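Local coordinates for protein histidine acid phosphatase (Hafnia alvei, PDB 4ARU) that is a bacterial member of the histidine phosphatase superfamily (branch 2), with a mixed beta sheet flanked by helices and a largely helical second region, at residues Gln245-Leu250 and Gly325-Thr330; Leu259-Pro264 and Asn309-Ser314; Gly47-Arg52 and Val91-Arg96. All coordinates share one frame; numbering follows the deposited sequence.

Interaction 1 (Gln245-Leu250 and Gly325-Thr330); sequences QWNSLL and GQPDNT
Asn-247 and Pro-327 mark the closest backbone approach, their CA atoms 5.4 Å apart, where an irregular loop passes one side of a continuous helix. Residues 245-250 lie near the start of helix 243-262, and the bond from Leu-250 N to Trp-246 O belongs to its regular ladder. The contact is mostly apolar and centres on a proline. Pro-327 points its ring at the helix and is met by three side chains: CB of Leu-250 lies 3.8 Å from its CB, Trp-246 CB stands 4.2 Å from its CG, and Asn-247 crosses it at about a right angle, OD1 3.5 Å from Pro-327 CB. Further along, Leu-250 reaches Asp-328 with one branch, CD1 to CB 4.0 Å, while its other methyl, CD2, lies at the edge of the Trp-246 ring. The loop shapes itself with an Asx turn: Asp-328 OD1 accepts from Thr-330 N (2.9 Å), a donor well above the carboxylate plane. Just before it, Gln-326 OE1 takes Asp-328 N on an in-plane lone pair. CG of Asp-328 is anti to its backbone N (chi1 -175°), which sets OD1 where Thr-330 N, two residues on, can reach it. One helical turn beyond Leu-250, Asn-254 bonds to both Pro-327 O and Asn-329 N, and Leu-359 of helix 359-363 also packs on the proline. Trp-246 itself runs on to Phe-224 and Leu-225 of helix 213-229 and meets His-228 edge to face.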
loop_
_atom_site.group_PDB
_atom_site.type_symbol
_atom_site.label_atom_id
_atom_site.label_comp_id
_atom_site.label_asym_id
_atom_site.label_seq_id
_atom_site.Cartn_x
_atom_site.Cartn_y
_atom_site.Cartn_z
ATOM N N GLN A 245 -1.212 15.945 15.705
ATOM C CA GLN A 245 -1.622 16.589 14.437
ATOM C C GLN A 245 -1.379 15.672 13.264
ATOM O O GLN A 245 -2.236 15.548 12.428
ATOM C CB GLN A 245 -0.880 17.902 14.258
ATOM C CG GLN A 245 -1.369 18.984 15.198
ATOM C CD GLN A 245 -0.467 20.203 15.175
ATOM O OE1 GLN A 245 0.719 20.133 14.848
ATOM N NE2 GLN A 245 -1.025 21.320 15.581
ATOM N N TRP A 246 -0.220 15.024 13.189
ATOM C CA TRP A 246 0.011 14.050 12.143
ATOM C C TRP A 246 -1.079 12.997 12.153
ATOM O O TRP A 246 -1.596 12.633 11.094
ATOM C CB TRP A 246 1.360 13.338 12.314
ATOM C CG TRP A 246 2.543 14.079 11.766
ATOM C CD1 TRP A 246 3.556 14.584 12.466
ATOM C CD2 TRP A 246 2.812 14.353 10.405
ATOM N NE1 TRP A 246 4.468 15.207 11.628
ATOM C CE2 TRP A 246 4.024 15.082 10.345
ATOM C CE3 TRP A 246 2.141 14.059 9.240
ATOM C CZ2 TRP A 246 4.593 15.507 9.132
ATOM C CZ3 TRP A 246 2.667 14.500 8.021
ATOM C CH2 TRP A 246 3.881 15.228 7.990
ATOM N N ASN A 247 -1.421 12.482 13.331
ATOM C CA ASN A 247 -2.430 11.423 13.373
ATOM C C ASN A 247 -3.765 11.920 12.925
ATOM O O ASN A 247 -4.469 11.193 12.228
ATOM C CB ASN A 247 -2.537 10.803 14.779
ATOM C CG ASN A 247 -1.289 10.023 15.194
ATOM O OD1 ASN A 247 -0.476 9.644 14.359
ATOM N ND2 ASN A 247 -1.127 9.824 16.468
ATOM N N SER A 248 -4.124 13.131 13.304
ATOM C CA SER A 248 -5.426 13.680 12.970
ATOM C C SER A 248 -5.525 13.910 11.468
ATOM O O SER A 248 -6.539 13.593 10.846
ATOM C CB SER A 248 -5.632 14.995 13.744
ATOM O OG SER A 248 -6.855 15.613 13.332
ATOM N N LEU A 249 -4.478 14.414 10.833
ATOM C CA LEU A 249 -4.533 14.614 9.383
ATOM C C LEU A 249 -4.571 13.289 8.616
ATOM O O LEU A 249 -5.345 13.093 7.654
ATOM C CB LEU A 249 -3.329 15.418 8.928
ATOM C CG LEU A 249 -3.221 16.835 9.471
ATOM C CD1 LEU A 249 -1.842 17.480 9.182
ATOM C CD2 LEU A 249 -4.383 17.696 8.951
ATOM N N LEU A 250 -3.756 12.328 9.038
ATOM C CA LEU A 250 -3.716 11.051 8.308
ATOM C C LEU A 250 -4.965 10.219 8.572
ATOM O O LEU A 250 -5.273 9.367 7.763
ATOM C CB LEU A 250 -2.415 10.275 8.637
ATOM C CG LEU A 250 -1.224 10.545 7.672
ATOM C CD1 LEU A 250 -1.472 10.172 6.195
ATOM C CD2 LEU A 250 -0.766 11.980 7.802
ATOM N N GLY A 325 4.155 4.392 15.315
ATOM C CA GLY A 325 5.113 5.332 14.757
ATOM C C GLY A 325 4.908 5.759 13.331
ATOM O O GLY A 325 5.687 6.511 12.782
ATOM N N GLN A 326 3.797 5.339 12.746
ATOM C CA GLN A 326 3.544 5.606 11.313
ATOM C C GLN A 326 2.054 5.897 11.109
ATOM O O GLN A 326 1.238 4.955 11.048
ATOM C CB GLN A 326 4.024 4.410 10.504
ATOM C CG GLN A 326 3.739 4.483 9.012
ATOM C CD GLN A 326 4.195 5.794 8.408
ATOM O OE1 GLN A 326 3.403 6.719 8.207
ATOM N NE2 GLN A 326 5.477 5.882 8.082
ATOM N N PRO A 327 1.698 7.164 10.965
ATOM C CA PRO A 327 0.298 7.523 10.843
ATOM C C PRO A 327 -0.401 7.069 9.559
ATOM O O PRO A 327 -1.618 6.904 9.604
ATOM C CB PRO A 327 0.301 9.034 10.970
ATOM C CG PRO A 327 1.629 9.487 10.644
ATOM C CD PRO A 327 2.575 8.351 10.928
ATOM N N ASP A 328 0.320 6.844 8.487
ATOM C CA ASP A 328 -0.287 6.317 7.254
ATOM C C ASP A 328 -0.377 4.777 7.356
ATOM O O ASP A 328 0.637 4.123 7.596
ATOM C CB ASP A 328 0.627 6.720 6.093
ATOM C CG ASP A 328 0.070 6.354 4.701
ATOM O OD1 ASP A 328 -0.997 5.678 4.597
ATOM O OD2 ASP A 328 0.734 6.758 3.710
ATOM N N ASN A 329 -1.549 4.181 7.202
ATOM C CA ASN A 329 -1.679 2.718 7.240
ATOM C C ASN A 329 -1.012 2.031 6.076
ATOM O O ASN A 329 -0.753 0.852 6.165
ATOM C CB ASN A 329 -3.153 2.255 7.245
ATOM C CG ASN A 329 -3.892 2.619 8.520
ATOM O OD1 ASN A 329 -3.282 2.921 9.531
ATOM N ND2 ASN A 329 -5.213 2.655 8.452
ATOM N N THR A 330 -0.766 2.775 5.001
ATOM C CA THR A 330 -0.152 2.235 3.771
ATOM C C THR A 330 1.018 3.134 3.393
ATOM O O THR A 330 0.993 3.802 2.353
ATOM C CB THR A 330 -1.182 2.091 2.626
ATOM O OG1 THR A 330 -1.920 3.304 2.474
ATOM C CG2 THR A 330 -2.174 0.925 2.904
#

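Interaction 2 (Leu259-Pro264 and Asn309-Ser314); sequences LMSRTP and NIANIS
Asn-312 and Arg-262 each give one hydrogen bond across this helix-helix contact. ND2 of Asn-312 donates to the backbone O of Ser-261 (2.9 Å, 158° at the hydrogen); the oxygen lies in the amide plane and is approached on an in-plane lone pair. Arg-262 NE donates to Ser-314 OG at 3.0 Å, the hydroxyl sitting at the edge of the guanidinium. That hydroxyl in turn donates to Ala-311 O (2.8 Å), so a relay runs from the arginine into the helix backbone. A bend at chi3 (66°) turns the arginine chain over, carrying NE to the serine while NH1 forms a salt bridge with Asp-258, one turn back. Water 1 accepts from Asn-312 ND2 and is hydrogen-bonded to Ser-261 OG, giving the amide nitrogen a second partner. The segments join the end of helix 243-262, which closes in a final turn of pi-helical width, to helix 307-317. Thr-263 is the first residue to leave helical angles and also the N-cap position of the next helix, 264-282; its OG1 donates to Leu-259 O. Between the polar bonds the side chains pack closely: Ser-261 CB and Ala-311 CB meet at 3.5 Å, closer than two such carbons normally come, and Arg-262 CG lies 3.6 Å from Ala-311 O. Asn-312 also touches Asn-270 of helix 264-282, and Trp-321 touches Ser-314.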
loop_
_atom_site.group_PDB
_atom_site.type_symbol
_atom_site.label_atom_id
_atom_site.label_comp_id
_atom_site.label_asym_id
_atom_site.label_seq_id
_atom_site.Cartn_x
_atom_site.Cartn_y
_atom_site.Cartn_z
ATOM N N LEU A 259 -12.761 3.484 2.631
ATOM C CA LEU A 259 -13.945 3.569 1.838
ATOM C C LEU A 259 -13.748 3.223 0.369
ATOM O O LEU A 259 -14.576 2.535 -0.250
ATOM C CB LEU A 259 -14.549 4.993 1.947
ATOM C CG LEU A 259 -15.020 5.380 3.346
ATOM C CD1 LEU A 259 -15.616 6.797 3.298
ATOM C CD2 LEU A 259 -15.961 4.391 4.011
ATOM N N MET A 260 -12.656 3.704 -0.200
ATOM C CA MET A 260 -12.454 3.631 -1.644
ATOM C C MET A 260 -11.584 2.451 -2.075
ATOM O O MET A 260 -11.549 2.095 -3.257
ATOM C CB MET A 260 -11.891 4.969 -2.129
ATOM C CG MET A 260 -12.788 6.160 -1.766
ATOM S SD MET A 260 -14.556 6.011 -2.071
ATOM C CE MET A 260 -14.445 5.625 -3.810
ATOM N N SER A 261 -10.913 1.820 -1.128
ATOM C CA SER A 261 -10.079 0.667 -1.420
ATOM C C SER A 261 -10.325 -0.577 -0.563
ATOM O O SER A 261 -10.117 -1.700 -1.057
ATOM C CB SER A 261 -8.608 1.049 -1.363
ATOM O OG SER A 261 -8.328 1.977 -2.433
ATOM N N ARG A 262 -10.755 -0.439 0.682
ATOM C CA ARG A 262 -11.021 -1.612 1.513
ATOM C C ARG A 262 -12.407 -2.174 1.391
ATOM O O ARG A 262 -12.609 -3.347 1.569
ATOM C CB ARG A 262 -10.713 -1.356 3.004
ATOM C CG ARG A 262 -9.276 -0.968 3.284
ATOM C CD ARG A 262 -8.930 -1.002 4.782
ATOM N NE ARG A 262 -9.009 -2.374 5.258
ATOM C CZ ARG A 262 -10.029 -2.921 5.912
ATOM N NH1 ARG A 262 -11.111 -2.252 6.224
ATOM N NH2 ARG A 262 -10.014 -4.206 6.184
ATOM N N THR A 263 -13.369 -1.327 1.093
ATOM C CA THR A 263 -14.748 -1.789 0.843
ATOM C C THR A 263 -14.781 -3.089 0.034
ATOM O O THR A 263 -14.259 -3.075 -1.068
ATOM C CB THR A 263 -15.504 -0.721 0.039
ATOM O OG1 THR A 263 -15.656 0.430 0.863
ATOM C CG2 THR A 263 -16.885 -1.216 -0.445
ATOM N N PRO A 264 -15.322 -4.190 0.568
ATOM C CA PRO A 264 -15.104 -5.487 -0.092
ATOM C C PRO A 264 -15.509 -5.540 -1.585
ATOM O O PRO A 264 -14.775 -6.084 -2.387
ATOM C CB PRO A 264 -15.878 -6.465 0.771
ATOM C CG PRO A 264 -15.668 -5.878 2.144
ATOM C CD PRO A 264 -15.834 -4.388 1.953
ATOM N N ASN A 309 -3.420 -1.196 -3.693
ATOM C CA ASN A 309 -3.302 -2.641 -3.817
ATOM C C ASN A 309 -3.250 -3.277 -2.414
ATOM O O ASN A 309 -3.930 -4.291 -2.112
ATOM C CB ASN A 309 -2.051 -3.065 -4.590
ATOM C CG ASN A 309 -1.973 -2.532 -5.993
ATOM O OD1 ASN A 309 -0.993 -1.924 -6.402
ATOM N ND2 ASN A 309 -3.010 -2.794 -6.778
ATOM N N ILE A 310 -2.452 -2.688 -1.545
ATOM C CA ILE A 310 -2.363 -3.199 -0.175
ATOM C C ILE A 310 -3.741 -3.064 0.492
ATOM O O ILE A 310 -4.204 -3.965 1.199
ATOM C CB ILE A 310 -1.252 -2.470 0.649
ATOM C CG1 ILE A 310 0.120 -2.901 0.107
ATOM C CG2 ILE A 310 -1.391 -2.782 2.132
ATOM C CD1 ILE A 310 1.291 -2.170 0.731
ATOM N N ALA A 311 -4.396 -1.935 0.293
ATOM C CA ALA A 311 -5.722 -1.723 0.916
ATOM C C ALA A 311 -6.732 -2.695 0.349
ATOM O O ALA A 311 -7.563 -3.247 1.099
ATOM C CB ALA A 311 -6.167 -0.284 0.733
ATOM N N ASN A 312 -6.681 -2.957 -0.953
ATOM C CA ASN A 312 -7.601 -3.934 -1.528
ATOM C C ASN A 312 -7.423 -5.324 -0.900
ATOM O O ASN A 312 -8.374 -5.992 -0.549
ATOM C CB ASN A 312 -7.375 -4.109 -3.036
ATOM C CG ASN A 312 -7.698 -2.879 -3.884
ATOM O OD1 ASN A 312 -7.151 -2.779 -5.008
ATOM N ND2 ASN A 312 -8.590 -2.002 -3.462
ATOM N N ILE A 313 -6.180 -5.755 -0.774
ATOM C CA ILE A 313 -5.879 -7.081 -0.213
ATOM C C ILE A 313 -6.328 -7.118 1.229
ATOM O O ILE A 313 -6.911 -8.110 1.667
ATOM C CB ILE A 313 -4.386 -7.416 -0.373
ATOM C CG1 ILE A 313 -4.056 -7.571 -1.860
ATOM C CG2 ILE A 313 -3.993 -8.620 0.484
ATOM C CD1 ILE A 313 -4.713 -8.718 -2.527
ATOM N N SER A 314 -6.094 -6.035 1.958
ATOM C CA SER A 314 -6.565 -5.970 3.345
ATOM C C SER A 314 -8.081 -6.107 3.425
ATOM O O SER A 314 -8.576 -6.794 4.286
ATOM C CB SER A 314 -5.996 -4.739 4.005
ATOM O OG SER A 314 -6.747 -3.640 3.772
HETATM O O HOH W 1 -9.152 0.611 -4.921
#

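Interaction 3 (Gly47-Arg52 and Val91-Arg96); sequences GYITPR and VDQRTR
Two direct hydrogen bonds join the loop 47-50 to the start of helix 93-106. Ile-49 N donates to Gln-93 OE1 (2.9 Å), using an in-plane lone pair of the amide; Arg-94 NH1 donates to Gly-47 O at 3.0 Å, the oxygen lying at the edge of the guanidinium. Water 2 adds a bridge, donating to Gly-47 O and accepting from Arg-94 N. Stacking comes from Gln-93 and Tyr-48: the amide lies over one ring face, the two planes 13° apart, Gln-93 CD 3.5 Å from Tyr-48 CG. Gln-93 CG makes a CH-pi contact, 3.9 Å from the ring centroid and almost on its normal. A bend at chi2 (-90°) lays the glutamine amide along the ring while OE1 reaches the backbone. Arg-94 NH2 hydrogen-bonds a bound L(+)-tartaric acid, probably from the crystallisation liquor but perhaps marking a pocket. Asp-92 OD2 lies over one face of the Arg-94 guanidinium, a long pair of charges only. Arg-94 also touches His-19 of the superfamily's Arg-His-Gly signature and Asp-92 touches His-306, consistent with an active-site pocket. Thr-50 caps helix 51-70 through Gly-53 N, Ile-49 packs on Thr-98 of helix 93-106, and that helix follows strand 85-89 of the mixed sheet.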
loop_
_atom_site.group_PDB
_atom_site.type_symbol
_atom_site.label_atom_id
_atom_site.label_comp_id
_atom_site.label_asym_id
_atom_site.label_seq_id
_atom_site.Cartn_x
_atom_site.Cartn_y
_atom_site.Cartn_z
ATOM N N GLY A 47 4.842 12.367 -9.793
ATOM C CA GLY A 47 4.649 10.953 -9.792
ATOM C C GLY A 47 5.872 10.067 -9.812
ATOM O O GLY A 47 5.723 8.849 -9.652
ATOM N N TYR A 48 7.048 10.642 -9.984
ATOM C CA TYR A 48 8.258 9.812 -9.962
ATOM C C TYR A 48 8.703 9.542 -8.533
ATOM O O TYR A 48 8.543 10.366 -7.640
ATOM C CB TYR A 48 9.401 10.505 -10.722
ATOM C CG TYR A 48 9.394 10.329 -12.233
ATOM C CD1 TYR A 48 8.276 9.861 -12.926
ATOM C CD2 TYR A 48 10.538 10.555 -12.953
ATOM C CE1 TYR A 48 8.293 9.720 -14.316
ATOM C CE2 TYR A 48 10.570 10.428 -14.335
ATOM C CZ TYR A 48 9.440 10.001 -15.022
ATOM O OH TYR A 48 9.497 9.859 -16.419
ATOM N N ILE A 49 9.315 8.393 -8.310
ATOM C CA ILE A 49 10.056 8.159 -7.075
ATOM C C ILE A 49 11.262 9.072 -7.079
ATOM O O ILE A 49 11.828 9.382 -8.127
ATOM C CB ILE A 49 10.505 6.694 -6.960
ATOM C CG1 ILE A 49 11.021 6.364 -5.555
ATOM C CG2 ILE A 49 11.552 6.347 -7.977
ATOM C CD1 ILE A 49 11.175 4.856 -5.331
ATOM N N THR A 50 11.640 9.612 -5.934
ATOM C CA THR A 50 12.858 10.438 -5.815
ATOM C C THR A 50 14.076 9.587 -5.495
ATOM O O THR A 50 13.946 8.433 -5.013
ATOM C CB THR A 50 12.757 11.484 -4.654
ATOM O OG1 THR A 50 12.634 10.780 -3.395
ATOM C CG2 THR A 50 11.538 12.360 -4.856
ATOM N N PRO A 51 15.273 10.137 -5.730
ATOM C CA PRO A 51 16.468 9.363 -5.350
ATOM C C PRO A 51 16.481 9.001 -3.854
ATOM O O PRO A 51 16.899 7.897 -3.454
ATOM C CB PRO A 51 17.608 10.244 -5.809
ATOM C CG PRO A 51 17.036 11.040 -6.946
ATOM C CD PRO A 51 15.580 11.252 -6.634
ATOM N N ARG A 52 15.971 9.904 -3.021
ATOM C CA ARG A 52 15.857 9.570 -1.611
ATOM C C ARG A 52 14.873 8.417 -1.398
ATOM O O ARG A 52 15.117 7.567 -0.576
ATOM C CB ARG A 52 15.451 10.811 -0.803
ATOM C CG ARG A 52 15.111 10.533 0.637
ATOM C CD ARG A 52 15.251 11.791 1.413
ATOM N NE ARG A 52 14.635 11.661 2.721
ATOM C CZ ARG A 52 15.051 12.241 3.828
ATOM N NH1 ARG A 52 16.144 12.981 3.873
ATOM N NH2 ARG A 52 14.329 12.037 4.915
ATOM N N VAL A 91 3.965 -0.989 -14.006
ATOM C CA VAL A 91 4.545 -0.315 -15.157
ATOM C C VAL A 91 5.168 1.048 -14.878
ATOM O O VAL A 91 5.980 1.505 -15.696
ATOM C CB VAL A 91 3.523 -0.152 -16.289
ATOM C CG1 VAL A 91 3.236 -1.512 -16.815
ATOM C CG2 VAL A 91 2.241 0.578 -15.900
ATOM N N ASP A 92 4.754 1.697 -13.789
ATOM C CA ASP A 92 5.164 3.071 -13.550
ATOM C C ASP A 92 6.648 3.176 -13.194
ATOM O O ASP A 92 7.263 2.256 -12.679
ATOM C CB ASP A 92 4.323 3.669 -12.417
ATOM C CG ASP A 92 2.863 3.635 -12.714
ATOM O OD1 ASP A 92 2.487 4.169 -13.793
ATOM O OD2 ASP A 92 2.135 2.999 -11.928
ATOM N N GLN A 93 7.221 4.325 -13.470
ATOM C CA GLN A 93 8.571 4.600 -13.056
ATOM C C GLN A 93 8.726 4.315 -11.559
ATOM O O GLN A 93 9.707 3.698 -11.094
ATOM C CB GLN A 93 8.946 6.056 -13.410
ATOM C CG GLN A 93 10.378 6.465 -13.075
ATOM C CD GLN A 93 10.584 7.046 -11.703
ATOM O OE1 GLN A 93 9.727 7.029 -10.870
ATOM N NE2 GLN A 93 11.795 7.553 -11.485
ATOM N N ARG A 94 7.771 4.773 -10.757
ATOM C CA ARG A 94 7.928 4.715 -9.298
ATOM C C ARG A 94 7.994 3.264 -8.826
ATOM O O ARG A 94 8.724 2.968 -7.870
ATOM C CB ARG A 94 6.842 5.518 -8.594
ATOM C CG ARG A 94 5.412 5.117 -8.896
ATOM C CD ARG A 94 4.441 6.091 -8.183
ATOM N NE ARG A 94 3.068 5.877 -8.616
ATOM C CZ ARG A 94 2.494 6.492 -9.630
ATOM N NH1 ARG A 94 3.183 7.366 -10.349
ATOM N NH2 ARG A 94 1.242 6.222 -9.964
ATOM N N THR A 95 7.230 2.382 -9.451
ATOM C CA THR A 95 7.193 0.979 -9.051
ATOM C C THR A 95 8.398 0.201 -9.651
ATOM O O THR A 95 9.011 -0.590 -8.942
ATOM C CB THR A 95 5.856 0.309 -9.472
ATOM O OG1 THR A 95 5.492 0.706 -10.789
ATOM C CG2 THR A 95 4.746 0.722 -8.568
ATOM N N ARG A 96 8.749 0.448 -10.910
ATOM C CA ARG A 96 9.923 -0.190 -11.467
ATOM C C ARG A 96 11.155 0.183 -10.661
ATOM O O ARG A 96 11.988 -0.684 -10.330
ATOM C CB ARG A 96 10.106 0.165 -12.947
ATOM C CG ARG A 96 9.056 -0.458 -13.826
ATOM C CD ARG A 96 9.208 -0.231 -15.308
ATOM N NE ARG A 96 8.868 1.147 -15.681
ATOM C CZ ARG A 96 9.741 2.113 -15.925
ATOM N NH1 ARG A 96 11.045 1.917 -15.816
ATOM N NH2 ARG A 96 9.278 3.305 -16.251
HETATM O O HOH W 2 6.002 6.910 -11.708
#

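In the fold
Helix 243-262 serves two of the contacts: interaction 1 uses its first turns and interaction 2 its last, their centres about 18 Å apart. Interaction 2 is nested inside the loop closed by interaction 1, and the two touch where Thr-330 CG2 packs on Ile-310 CG2 at 3.9 Å. Interaction 3 closes earlier in the chain and touches neither, its centre about 22 Å from each, with nearest atoms about 11 Å from interaction 1 and about 7 Å from interaction 2. Its Arg-94 hydrogen-bonds the bound tartaric acid and touches His-19; next-door Arg-18 donates to Thr-330 O of interaction 1, so both probably border the active-site pocket. A sodium ion lies about 10 Å from the Asp-328 side chain.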